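Local coordinates for C alpha-dehydrogenase (Sphingobium sp. SYK-6, PDB 4YAG), which oxidises, with NAD+ as hydride acceptor, the C-alpha alcohol of lignin-derived beta-aryl ethers, as a member of the short-chain dehydrogenase/reductase family, at residues A[9-14]-A[33-38]; A[87-92]-A[138-143]; A[113-118]-A[160-165]. All blocks are in the same frame, centred on the assembly; numbering follows the deposited sequence.

Contact 1: residues A[9-14]-A[33-38]. With NAI (1,4-dihydronicotinamide adenine dinucleotide), chain C.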
loop_
_atom_site.group_PDB
_atom_site.type_symbol
_atom_site.label_atom_id
_atom_site.label_comp_id
_atom_site.label_asym_id
_atom_site.label_seq_id
_atom_site.Cartn_x
_atom_site.Cartn_y
_atom_site.Cartn_z
ATOM N N PHE A 9 5.608 -18.450 14.447
ATOM C CA PHE A 9 6.613 -17.412 14.345
ATOM C C PHE A 9 5.878 -16.083 14.367
ATOM O O PHE A 9 5.045 -15.813 13.476
ATOM C CB PHE A 9 7.378 -17.585 13.039
ATOM C CG PHE A 9 8.480 -16.569 12.827
ATOM C CD1 PHE A 9 8.245 -15.400 12.151
ATOM C CD2 PHE A 9 9.743 -16.800 13.303
ATOM C CE1 PHE A 9 9.257 -14.479 11.953
ATOM C CE2 PHE A 9 10.766 -15.879 13.122
ATOM C CZ PHE A 9 10.530 -14.727 12.443
ATOM N N ILE A 10 6.164 -15.263 15.376
ATOM C CA ILE A 10 5.409 -14.041 15.622
ATOM C C ILE A 10 6.316 -12.827 15.614
ATOM O O ILE A 10 7.140 -12.633 16.511
ATOM C CB ILE A 10 4.672 -14.095 16.979
ATOM C CG1 ILE A 10 3.919 -15.426 17.123
ATOM C CG2 ILE A 10 3.745 -12.900 17.159
ATOM C CD1 ILE A 10 3.254 -15.587 18.457
ATOM N N THR A 11 6.166 -11.983 14.599
ATOM C CA THR A 11 6.920 -10.738 14.595
ATOM C C THR A 11 6.240 -9.722 15.504
ATOM O O THR A 11 5.024 -9.693 15.645
ATOM C CB THR A 11 7.096 -10.161 13.208
ATOM O OG1 THR A 11 5.840 -9.635 12.763
ATOM C CG2 THR A 11 7.638 -11.205 12.250
ATOM N N GLY A 12 7.050 -8.924 16.189
ATOM C CA GLY A 12 6.561 -8.077 17.265
ATOM C C GLY A 12 5.951 -8.906 18.388
ATOM O O GLY A 12 5.077 -8.436 19.116
ATOM N N GLY A 13 6.438 -10.137 18.550
ATOM C CA GLY A 13 5.868 -11.074 19.491
ATOM C C GLY A 13 6.178 -10.807 20.956
ATOM O O GLY A 13 5.635 -11.474 21.837
ATOM N N ALA A 14 7.041 -9.832 21.220
ATOM C CA ALA A 14 7.497 -9.588 22.587
ATOM C C ALA A 14 6.830 -8.399 23.274
ATOM O O ALA A 14 7.234 -7.996 24.378
ATOM C CB ALA A 14 9.016 -9.420 22.598
ATOM N N VAL A 33 8.195 -18.846 18.384
ATOM C CA VAL A 33 9.377 -18.069 18.092
ATOM C C VAL A 33 8.933 -16.621 18.044
ATOM O O VAL A 33 8.077 -16.252 17.217
ATOM C CB VAL A 33 10.021 -18.475 16.758
ATOM C CG1 VAL A 33 11.184 -17.565 16.411
ATOM C CG2 VAL A 33 10.464 -19.894 16.819
ATOM N N LEU A 34 9.473 -15.821 18.956
ATOM C CA LEU A 34 9.162 -14.396 19.019
ATOM C C LEU A 34 10.305 -13.629 18.362
ATOM O O LEU A 34 11.457 -13.740 18.768
ATOM C CB LEU A 34 8.977 -13.939 20.464
ATOM C CG LEU A 34 8.034 -14.785 21.309
ATOM C CD1 LEU A 34 7.935 -14.223 22.707
ATOM C CD2 LEU A 34 6.664 -14.898 20.694
ATOM N N ALA A 35 9.974 -12.861 17.326
ATOM C CA ALA A 35 10.947 -12.098 16.573
ATOM C C ALA A 35 10.640 -10.615 16.797
ATOM O O ALA A 35 9.516 -10.167 16.638
ATOM C CB ALA A 35 10.878 -12.446 15.085
ATOM N N ASP A 36 11.643 -9.858 17.195
ATOM C CA ASP A 36 11.415 -8.466 17.601
ATOM C C ASP A 36 12.709 -7.687 17.470
ATOM O O ASP A 36 13.809 -8.228 17.675
ATOM C CB ASP A 36 10.920 -8.454 19.052
ATOM C CG ASP A 36 10.100 -7.231 19.402
ATOM O OD1 ASP A 36 10.689 -6.133 19.513
ATOM O OD2 ASP A 36 8.861 -7.385 19.586
ATOM N N ILE A 37 12.588 -6.394 17.218
ATOM C CA ILE A 37 13.753 -5.547 17.066
ATOM C C ILE A 37 14.286 -5.053 18.426
ATOM O O ILE A 37 15.409 -4.568 18.518
ATOM C CB ILE A 37 13.423 -4.346 16.114
ATOM C CG1 ILE A 37 14.698 -3.755 15.512
ATOM C CG2 ILE A 37 12.620 -3.286 16.836
ATOM C CD1 ILE A 37 14.401 -2.740 14.421
ATOM N N ARG A 38 13.483 -5.194 19.480
ATOM C CA ARG A 38 13.835 -4.694 20.805
ATOM C C ARG A 38 14.326 -5.815 21.714
ATOM O O ARG A 38 13.537 -6.662 22.132
ATOM C CB ARG A 38 12.623 -4.011 21.436
ATOM C CG ARG A 38 12.295 -2.642 20.818
ATOM C CD ARG A 38 13.156 -1.522 21.358
ATOM N NE ARG A 38 12.973 -1.325 22.799
ATOM C CZ ARG A 38 11.993 -0.601 23.335
ATOM N NH1 ARG A 38 11.094 0.002 22.555
ATOM N NH2 ARG A 38 11.893 -0.502 24.652
HETATM P PA NAI C . 3.919 -2.790 20.398
HETATM O O1A NAI C . 4.954 -1.733 20.131
HETATM O O2A NAI C . 3.541 -3.030 21.846
HETATM O O5B NAI C . 4.361 -4.158 19.763
HETATM C C5B NAI C . 5.029 -4.167 18.534
HETATM C C4B NAI C . 6.319 -4.868 18.695
HETATM O O4B NAI C . 6.860 -4.936 17.336
HETATM C C3B NAI C . 7.312 -4.225 19.558
HETATM O O3B NAI C . 7.838 -5.126 20.553
HETATM C C2B NAI C . 8.328 -3.734 18.648
HETATM O O2B NAI C . 9.643 -3.672 19.221
HETATM C C1B NAI C . 8.247 -4.613 17.482
HETATM N N9A NAI C . 8.765 -4.027 16.273
HETATM C C8A NAI C . 8.602 -2.739 15.806
HETATM N N7A NAI C . 9.288 -2.569 14.667
HETATM C C5A NAI C . 9.909 -3.749 14.348
HETATM C C6A NAI C . 10.741 -4.199 13.322
HETATM N N6A NAI C . 11.168 -3.305 12.330
HETATM N N1A NAI C . 11.186 -5.482 13.318
HETATM C C2A NAI C . 10.826 -6.330 14.309
HETATM N N3A NAI C . 10.032 -5.950 15.321
HETATM C C4A NAI C . 9.570 -4.679 15.369
HETATM O O3 NAI C . 2.647 -2.277 19.600
HETATM P PN NAI C . 1.326 -3.050 19.097
HETATM O O1N NAI C . 1.127 -4.391 19.791
HETATM O O2N NAI C . 0.204 -2.068 19.321
HETATM O O5D NAI C . 1.606 -3.268 17.529
HETATM C C5D NAI C . 1.321 -4.505 16.870
HETATM C C4D NAI C . 0.616 -4.238 15.589
HETATM O O4D NAI C . -0.756 -3.797 15.902
HETATM C C3D NAI C . 1.216 -3.183 14.768
HETATM O O3D NAI C . 1.284 -3.634 13.399
HETATM C C2D NAI C . 0.321 -2.035 14.888
HETATM O O2D NAI C . 0.391 -1.199 13.727
HETATM C C1D NAI C . -0.995 -2.631 15.026
HETATM N N1N NAI C . -2.058 -1.897 15.606
HETATM C C2N NAI C . -2.101 -1.536 16.931
HETATM C C3N NAI C . -3.198 -0.846 17.419
HETATM C C7N NAI C . -3.272 -0.444 18.852
HETATM O O7N NAI C . -4.177 0.302 19.285
HETATM N N7N NAI C . -2.292 -1.033 19.763
HETATM C C4N NAI C . -4.267 -0.514 16.604
HETATM C C5N NAI C . -4.234 -0.932 15.287
HETATM C C6N NAI C . -3.152 -1.622 14.803
#
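Phe9 lays its ring obliquely against the neighbouring strand, CD2 lying 3.5 Å from Val33 CG1 while CZ reaches Ala35 CB. The strand sets Phe9 on the face of Val33 and Ala35, and chi1 of -179°, with CG beside the carbonyl carbon, leans the ring over these two; Ala74 and Cys78 of helix 68-82 pack on it. On the other face Ile10 and Leu34 run side by side, Ile10 CD1 4.1 Å from Leu34 CD2, both touching Ala22. The parallel backbones are joined by nearly straight bonds, Ile10 N to Val33 O at 2.8 Å and Ala35 N to Ile10 O at 3.0 Å. Strands 7-11 and 31-36, with helix 16-27 between them, form the first beta-alpha-beta unit of the Rossmann fold. Past Thr11 the grip slackens: Ala14 N bonds Asp36 OD2 only weakly at 3.5 Å, and a CB on Gly12 would collide with NAI O4B of the adenosine ribose. Asp36 holds that ribose by both oxygens, OD1 accepting from NAI O2B at 2.7 Å and OD2 from NAI O3B. Its OD1 also takes Arg38 N on the anti lone pair, an Asx turn. Partly exposed Arg38 forms salt bridges with Asp40 and Glu197.

Contact 2: residues A[87-92]-A[138-143]. With NAI (1,4-dihydronicotinamide adenine dinucleotide), chain C.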
loop_
_atom_site.group_PDB
_atom_site.type_symbol
_atom_site.label_atom_id
_atom_site.label_comp_id
_atom_site.label_asym_id
_atom_site.label_seq_id
_atom_site.Cartn_x
_atom_site.Cartn_y
_atom_site.Cartn_z
ATOM N N ILE A 87 2.450 -21.597 11.727
ATOM C CA ILE A 87 1.668 -20.381 11.870
ATOM C C ILE A 87 2.629 -19.213 11.749
ATOM O O ILE A 87 3.625 -19.135 12.478
ATOM C CB ILE A 87 0.913 -20.359 13.200
ATOM C CG1 ILE A 87 -0.109 -21.514 13.238
ATOM C CG2 ILE A 87 0.262 -18.995 13.459
ATOM C CD1 ILE A 87 -0.740 -21.761 14.592
ATOM N N LEU A 88 2.320 -18.313 10.820
ATOM C CA LEU A 88 3.116 -17.121 10.578
ATOM C C LEU A 88 2.303 -15.878 10.946
ATOM O O LEU A 88 1.261 -15.626 10.354
ATOM C CB LEU A 88 3.544 -17.066 9.102
ATOM C CG LEU A 88 4.264 -15.794 8.640
ATOM C CD1 LEU A 88 5.604 -15.615 9.348
ATOM C CD2 LEU A 88 4.432 -15.822 7.107
ATOM N N ILE A 89 2.771 -15.122 11.937
ATOM C CA ILE A 89 2.063 -13.935 12.416
ATOM C C ILE A 89 2.930 -12.721 12.080
ATOM O O ILE A 89 3.933 -12.451 12.744
ATOM C CB ILE A 89 1.741 -13.965 13.933
ATOM C CG1 ILE A 89 1.095 -15.296 14.356
ATOM C CG2 ILE A 89 0.901 -12.739 14.295
ATOM C CD1 ILE A 89 -0.297 -15.497 13.905
ATOM N N ASN A 90 2.556 -12.003 11.025
ATOM C CA ASN A 90 3.273 -10.810 10.616
ATOM C C ASN A 90 2.598 -9.636 11.291
ATOM O O ASN A 90 1.660 -9.040 10.751
ATOM C CB ASN A 90 3.212 -10.626 9.102
ATOM C CG ASN A 90 3.869 -11.755 8.344
ATOM O OD1 ASN A 90 5.052 -12.033 8.524
ATOM N ND2 ASN A 90 3.104 -12.409 7.462
ATOM N N ASN A 91 3.053 -9.329 12.492
ATOM C CA ASN A 91 2.347 -8.405 13.368
ATOM C C ASN A 91 3.115 -7.132 13.717
ATOM O O ASN A 91 2.500 -6.128 14.060
ATOM C CB ASN A 91 1.926 -9.155 14.632
ATOM C CG ASN A 91 1.630 -8.249 15.783
ATOM O OD1 ASN A 91 0.511 -7.738 15.942
ATOM N ND2 ASN A 91 2.632 -8.049 16.619
ATOM N N ALA A 92 4.447 -7.162 13.628
ATOM C CA ALA A 92 5.235 -5.993 13.980
ATOM C C ALA A 92 4.708 -4.777 13.224
ATOM O O ALA A 92 4.361 -4.846 12.042
ATOM C CB ALA A 92 6.702 -6.196 13.661
ATOM N N HIS A 138 -1.099 -21.357 8.592
ATOM C CA HIS A 138 -1.925 -20.170 8.627
ATOM C C HIS A 138 -1.042 -18.945 8.705
ATOM O O HIS A 138 0.015 -18.979 9.324
ATOM C CB HIS A 138 -2.883 -20.192 9.824
ATOM C CG HIS A 138 -4.109 -19.372 9.608
ATOM N ND1 HIS A 138 -5.207 -19.857 8.941
ATOM C CD2 HIS A 138 -4.378 -18.075 9.895
ATOM C CE1 HIS A 138 -6.122 -18.906 8.863
ATOM N NE2 HIS A 138 -5.645 -17.820 9.427
ATOM N N ILE A 139 -1.497 -17.860 8.092
ATOM C CA ILE A 139 -0.842 -16.563 8.147
ATOM C C ILE A 139 -1.815 -15.532 8.704
ATOM O O ILE A 139 -2.959 -15.448 8.254
ATOM C CB ILE A 139 -0.431 -16.066 6.736
ATOM C CG1 ILE A 139 0.404 -17.117 6.031
ATOM C CG2 ILE A 139 0.307 -14.724 6.798
ATOM C CD1 ILE A 139 0.665 -16.791 4.603
ATOM N N VAL A 140 -1.366 -14.773 9.700
ATOM C CA VAL A 140 -2.121 -13.650 10.213
ATOM C C VAL A 140 -1.295 -12.406 9.962
ATOM O O VAL A 140 -0.140 -12.337 10.375
ATOM C CB VAL A 140 -2.383 -13.750 11.733
ATOM C CG1 VAL A 140 -3.153 -12.537 12.240
ATOM C CG2 VAL A 140 -3.139 -15.023 12.083
ATOM N N ASN A 141 -1.876 -11.417 9.292
ATOM C CA ASN A 141 -1.238 -10.109 9.147
ATOM C C ASN A 141 -1.971 -9.088 9.984
ATOM O O ASN A 141 -3.185 -8.988 9.891
ATOM C CB ASN A 141 -1.301 -9.661 7.667
ATOM C CG ASN A 141 -0.495 -10.563 6.761
ATOM O OD1 ASN A 141 0.554 -11.070 7.150
ATOM N ND2 ASN A 141 -1.003 -10.808 5.559
ATOM N N THR A 142 -1.248 -8.302 10.771
ATOM C CA THR A 142 -1.913 -7.268 11.552
ATOM C C THR A 142 -1.954 -5.977 10.766
ATOM O O THR A 142 -0.920 -5.354 10.536
ATOM C CB THR A 142 -1.221 -7.002 12.881
ATOM O OG1 THR A 142 -1.069 -8.242 13.595
ATOM C CG2 THR A 142 -2.046 -6.031 13.696
ATOM N N ALA A 143 -3.147 -5.591 10.344
ATOM C CA ALA A 143 -3.322 -4.301 9.692
ATOM C C ALA A 143 -3.832 -3.325 10.761
ATOM O O ALA A 143 -3.180 -3.157 11.804
ATOM C CB ALA A 143 -4.262 -4.431 8.510
HETATM P PA NAI C . 3.919 -2.790 20.398
HETATM O O1A NAI C . 4.954 -1.733 20.131
HETATM O O2A NAI C . 3.541 -3.030 21.846
HETATM O O5B NAI C . 4.361 -4.158 19.763
HETATM C C5B NAI C . 5.029 -4.167 18.534
HETATM C C4B NAI C . 6.319 -4.868 18.695
HETATM O O4B NAI C . 6.860 -4.936 17.336
HETATM C C3B NAI C . 7.312 -4.225 19.558
HETATM O O3B NAI C . 7.838 -5.126 20.553
HETATM C C2B NAI C . 8.328 -3.734 18.648
HETATM O O2B NAI C . 9.643 -3.672 19.221
HETATM C C1B NAI C . 8.247 -4.613 17.482
HETATM N N9A NAI C . 8.765 -4.027 16.273
HETATM C C8A NAI C . 8.602 -2.739 15.806
HETATM N N7A NAI C . 9.288 -2.569 14.667
HETATM C C5A NAI C . 9.909 -3.749 14.348
HETATM C C6A NAI C . 10.741 -4.199 13.322
HETATM N N6A NAI C . 11.168 -3.305 12.330
HETATM N N1A NAI C . 11.186 -5.482 13.318
HETATM C C2A NAI C . 10.826 -6.330 14.309
HETATM N N3A NAI C . 10.032 -5.950 15.321
HETATM C C4A NAI C . 9.570 -4.679 15.369
HETATM O O3 NAI C . 2.647 -2.277 19.600
HETATM P PN NAI C . 1.326 -3.050 19.097
HETATM O O1N NAI C . 1.127 -4.391 19.791
HETATM O O2N NAI C . 0.204 -2.068 19.321
HETATM O O5D NAI C . 1.606 -3.268 17.529
HETATM C C5D NAI C . 1.321 -4.505 16.870
HETATM C C4D NAI C . 0.616 -4.238 15.589
HETATM O O4D NAI C . -0.756 -3.797 15.902
HETATM C C3D NAI C . 1.216 -3.183 14.768
HETATM O O3D NAI C . 1.284 -3.634 13.399
HETATM C C2D NAI C . 0.321 -2.035 14.888
HETATM O O2D NAI C . 0.391 -1.199 13.727
HETATM C C1D NAI C . -0.995 -2.631 15.026
HETATM N N1N NAI C . -2.058 -1.897 15.606
HETATM C C2N NAI C . -2.101 -1.536 16.931
HETATM C C3N NAI C . -3.198 -0.846 17.419
HETATM C C7N NAI C . -3.272 -0.444 18.852
HETATM O O7N NAI C . -4.177 0.302 19.285
HETATM N N7N NAI C . -2.292 -1.033 19.763
HETATM C C4N NAI C . -4.267 -0.514 16.604
HETATM C C5N NAI C . -4.234 -0.932 15.287
HETATM C C6N NAI C . -3.152 -1.622 14.803
HETATM O O HOH W 1 2.174 -5.932 10.590
#
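Asn90 and Asn141 point the same way from adjacent parallel strands, their amide planes only 26° apart. Followed outward, the Asn90 side chain meets the same oxygen from CB to ND2: CB is 3.3 Å from Asn141 OD1, CG passes it, and ND2 closes a bond to Asn141 OD1 at 2.9 Å. This oxygen lies close to the amide plane of Asn90, while ND2 sits almost on the line of the Asn141 carbonyl. Chi1 of -62° sets CG beside the backbone N and gives ND2 a second neighbour, Ile139 CG2, at 3.7 Å. The other amide end of the pair is anchored too, Asn141 ND2 bonding Thr169. Strands 87-90 and 137-142 lie at the middle of the Rossmann sheet, joined by the crossover through helix 105-133, and Asn90 to Ala92 belong to the Asn-Asn-Ala-Gly motif of short-chain dehydrogenases. Alternating backbone bonds, such as Leu88 N to His138 O at 2.8 Å, keep the register. On the face opposite the asparagines, Ile89 CD1 presses on Val140 CG2 at 3.4 Å, closer than two methyl groups normally sit. Where the strands end, Thr142 OG1 donates to Asn91 OD1 at 2.9 Å, in the carbonyl plane and on a lone pair. The Asn91 backbone O accepts from NAI O3D, and Thr142 CG2 lies 3.4 Å from NAI O4D, the ring oxygen of the nicotinamide ribose.

Contact 3: residues A[113-118]-A[160-165]. With NAI (1,4-dihydronicotinamide adenine dinucleotide), chain C.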
loop_
_atom_site.group_PDB
_atom_site.type_symbol
_atom_site.label_atom_id
_atom_site.label_comp_id
_atom_site.label_asym_id
_atom_site.label_seq_id
_atom_site.Cartn_x
_atom_site.Cartn_y
_atom_site.Cartn_z
ATOM N N ALA A 113 8.316 0.489 4.936
ATOM C CA ALA A 113 9.218 -0.650 5.149
ATOM C C ALA A 113 8.696 -1.525 6.255
ATOM O O ALA A 113 8.680 -2.727 6.112
ATOM C CB ALA A 113 10.635 -0.215 5.471
ATOM N N ILE A 114 8.310 -0.946 7.385
ATOM C CA ILE A 114 7.949 -1.802 8.504
ATOM C C ILE A 114 6.535 -2.332 8.313
ATOM O O ILE A 114 6.282 -3.535 8.416
ATOM C CB ILE A 114 8.062 -1.080 9.864
ATOM C CG1 ILE A 114 9.413 -0.374 10.026
ATOM C CG2 ILE A 114 7.788 -2.068 11.001
ATOM C CD1 ILE A 114 10.623 -1.194 9.661
ATOM N N ASN A 115 5.591 -1.441 8.015
ATOM C CA ASN A 115 4.183 -1.817 8.078
ATOM C C ASN A 115 3.641 -2.523 6.828
ATOM O O ASN A 115 2.628 -3.210 6.908
ATOM C CB ASN A 115 3.307 -0.597 8.408
ATOM C CG ASN A 115 3.499 -0.090 9.834
ATOM O OD1 ASN A 115 4.119 -0.748 10.668
ATOM N ND2 ASN A 115 2.981 1.100 10.115
ATOM N N LEU A 116 4.325 -2.384 5.696
ATOM C CA LEU A 116 3.905 -3.067 4.484
ATOM C C LEU A 116 4.959 -4.081 4.041
ATOM O O LEU A 116 4.635 -5.264 3.792
ATOM C CB LEU A 116 3.599 -2.062 3.365
ATOM C CG LEU A 116 3.235 -2.706 2.020
ATOM C CD1 LEU A 116 2.101 -3.706 2.142
ATOM C CD2 LEU A 116 2.865 -1.641 0.963
ATOM N N MET A 117 6.224 -3.682 3.939
ATOM C CA MET A 117 7.228 -4.630 3.486
ATOM C C MET A 117 7.527 -5.695 4.557
ATOM O O MET A 117 7.950 -6.786 4.226
ATOM C CB MET A 117 8.512 -3.934 3.004
ATOM C CG MET A 117 9.451 -4.869 2.246
ATOM S SD MET A 117 8.653 -5.728 0.847
ATOM C CE MET A 117 8.334 -4.354 -0.216
ATOM N N GLY A 118 7.291 -5.392 5.824
ATOM C CA GLY A 118 7.505 -6.391 6.871
ATOM C C GLY A 118 6.667 -7.639 6.593
ATOM O O GLY A 118 7.210 -8.753 6.508
ATOM N N THR A 160 -2.041 4.383 4.752
ATOM C CA THR A 160 -1.699 3.915 3.419
ATOM C C THR A 160 -1.135 2.496 3.471
ATOM O O THR A 160 -1.528 1.618 2.723
ATOM C CB THR A 160 -0.702 4.895 2.746
ATOM O OG1 THR A 160 -1.329 6.175 2.555
ATOM C CG2 THR A 160 -0.217 4.395 1.400
ATOM N N ALA A 161 -0.196 2.272 4.394
ATOM C CA ALA A 161 0.393 0.942 4.551
ATOM C C ALA A 161 -0.619 -0.068 5.038
ATOM O O ALA A 161 -0.656 -1.199 4.558
ATOM C CB ALA A 161 1.561 1.003 5.544
ATOM N N LYS A 162 -1.434 0.324 6.000
ATOM C CA LYS A 162 -2.382 -0.611 6.581
ATOM C C LYS A 162 -3.484 -1.022 5.604
ATOM O O LYS A 162 -3.938 -2.157 5.627
ATOM C CB LYS A 162 -2.968 -0.067 7.882
ATOM C CG LYS A 162 -1.927 0.084 9.020
ATOM C CD LYS A 162 -1.381 -1.258 9.418
ATOM C CE LYS A 162 -0.596 -1.212 10.732
ATOM N NZ LYS A 162 -0.065 -2.540 11.083
ATOM N N ALA A 163 -3.939 -0.096 4.757
ATOM C CA ALA A 163 -4.886 -0.455 3.700
ATOM C C ALA A 163 -4.290 -1.499 2.768
ATOM O O ALA A 163 -4.949 -2.459 2.356
ATOM C CB ALA A 163 -5.279 0.772 2.908
ATOM N N ALA A 164 -3.021 -1.307 2.431
ATOM C CA ALA A 164 -2.323 -2.241 1.565
ATOM C C ALA A 164 -2.244 -3.638 2.187
ATOM O O ALA A 164 -2.355 -4.628 1.485
ATOM C CB ALA A 164 -0.935 -1.742 1.230
ATOM N N VAL A 165 -2.022 -3.712 3.495
ATOM C CA VAL A 165 -1.953 -5.011 4.149
ATOM C C VAL A 165 -3.279 -5.760 4.081
ATOM O O VAL A 165 -3.320 -6.989 3.936
ATOM C CB VAL A 165 -1.495 -4.841 5.620
ATOM C CG1 VAL A 165 -1.592 -6.175 6.384
ATOM C CG2 VAL A 165 -0.079 -4.328 5.651
HETATM P PA NAI C . 3.919 -2.790 20.398
HETATM O O1A NAI C . 4.954 -1.733 20.131
HETATM O O2A NAI C . 3.541 -3.030 21.846
HETATM O O5B NAI C . 4.361 -4.158 19.763
HETATM C C5B NAI C . 5.029 -4.167 18.534
HETATM C C4B NAI C . 6.319 -4.868 18.695
HETATM O O4B NAI C . 6.860 -4.936 17.336
HETATM C C3B NAI C . 7.312 -4.225 19.558
HETATM O O3B NAI C . 7.838 -5.126 20.553
HETATM C C2B NAI C . 8.328 -3.734 18.648
HETATM O O2B NAI C . 9.643 -3.672 19.221
HETATM C C1B NAI C . 8.247 -4.613 17.482
HETATM N N9A NAI C . 8.765 -4.027 16.273
HETATM C C8A NAI C . 8.602 -2.739 15.806
HETATM N N7A NAI C . 9.288 -2.569 14.667
HETATM C C5A NAI C . 9.909 -3.749 14.348
HETATM C C6A NAI C . 10.741 -4.199 13.322
HETATM N N6A NAI C . 11.168 -3.305 12.330
HETATM N N1A NAI C . 11.186 -5.482 13.318
HETATM C C2A NAI C . 10.826 -6.330 14.309
HETATM N N3A NAI C . 10.032 -5.950 15.321
HETATM C C4A NAI C . 9.570 -4.679 15.369
HETATM O O3 NAI C . 2.647 -2.277 19.600
HETATM P PN NAI C . 1.326 -3.050 19.097
HETATM O O1N NAI C . 1.127 -4.391 19.791
HETATM O O2N NAI C . 0.204 -2.068 19.321
HETATM O O5D NAI C . 1.606 -3.268 17.529
HETATM C C5D NAI C . 1.321 -4.505 16.870
HETATM C C4D NAI C . 0.616 -4.238 15.589
HETATM O O4D NAI C . -0.756 -3.797 15.902
HETATM C C3D NAI C . 1.216 -3.183 14.768
HETATM O O3D NAI C . 1.284 -3.634 13.399
HETATM C C2D NAI C . 0.321 -2.035 14.888
HETATM O O2D NAI C . 0.391 -1.199 13.727
HETATM C C1D NAI C . -0.995 -2.631 15.026
HETATM N N1N NAI C . -2.058 -1.897 15.606
HETATM C C2N NAI C . -2.101 -1.536 16.931
HETATM C C3N NAI C . -3.198 -0.846 17.419
HETATM C C7N NAI C . -3.272 -0.444 18.852
HETATM O O7N NAI C . -4.177 0.302 19.285
HETATM N N7N NAI C . -2.292 -1.033 19.763
HETATM C C4N NAI C . -4.267 -0.514 16.604
HETATM C C5N NAI C . -4.234 -0.932 15.287
HETATM C C6N NAI C . -3.152 -1.622 14.803
HETATM O O HOH W 2 1.459 -3.763 9.207
#
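Helix segments 113-118 and 160-165 run nearly parallel, their axes 8.5 Å apart and crossing at 15°, with a wider pi-type turn at 113-117. They belong to the two long helices that, in classical short-chain dehydrogenases, build the four-helix dimer interface; here Leu112 and Thr160 of the second subunit pack on Met117 and Ala164. Small residues let the helices approach: Asn115 CB meets Ala161 CB at 3.7 Å, and Leu116 spreads both methyls over Ala164 CB, CD1 being 3.7 Å away. A chi1 of 176° swings Leu116 CG clear of the backbone N, and CD1 also nears Val165 CG2 (4.2 Å), which itself comes within 3.2 Å of Asn115 O. The Asn115 amide turns elsewhere, ND2 bonding Ile94 O. On the cofactor side Ile114 CD1 lies 3.4 Å from NAI N6A; an alanine here would probably leave the adenine amino group without that apolar neighbour and open a gap beside it. Lys162 follows Tyr158 in the Tyr-X-X-X-Lys motif of the family. Its chain bends at chi2, and NAI O2D, NAI O3D, Thr142 O and a water share the N-H groups of NZ; that water is 2.7 Å from Lys162 NZ and 2.6 Å from Asn115 O.

In the fold
All three contacts are buried, yet they occupy different layers. Contacts 1 and 2 share one parallel sheet, strands 7-11 and 87-90 being neighbours in it, and Thr11 OG1 accepts from Asn91 N between them. Contact 3 lies on the helices flanking that sheet and borders the second subunit. Backbone hydrogen bonding joins the strand pairs, with asparagine and threonine side-chain bonds added in contact 2, whereas the helix pair relies on methyl packing and a water bridge. All three reach the adenine of the NADH; contact 1 adds the adenosine ribose, contacts 2 and 3 the nicotinamide ribose. Lys162 NZ, bonded to Thr142 O, ties contact 3 to contact 2.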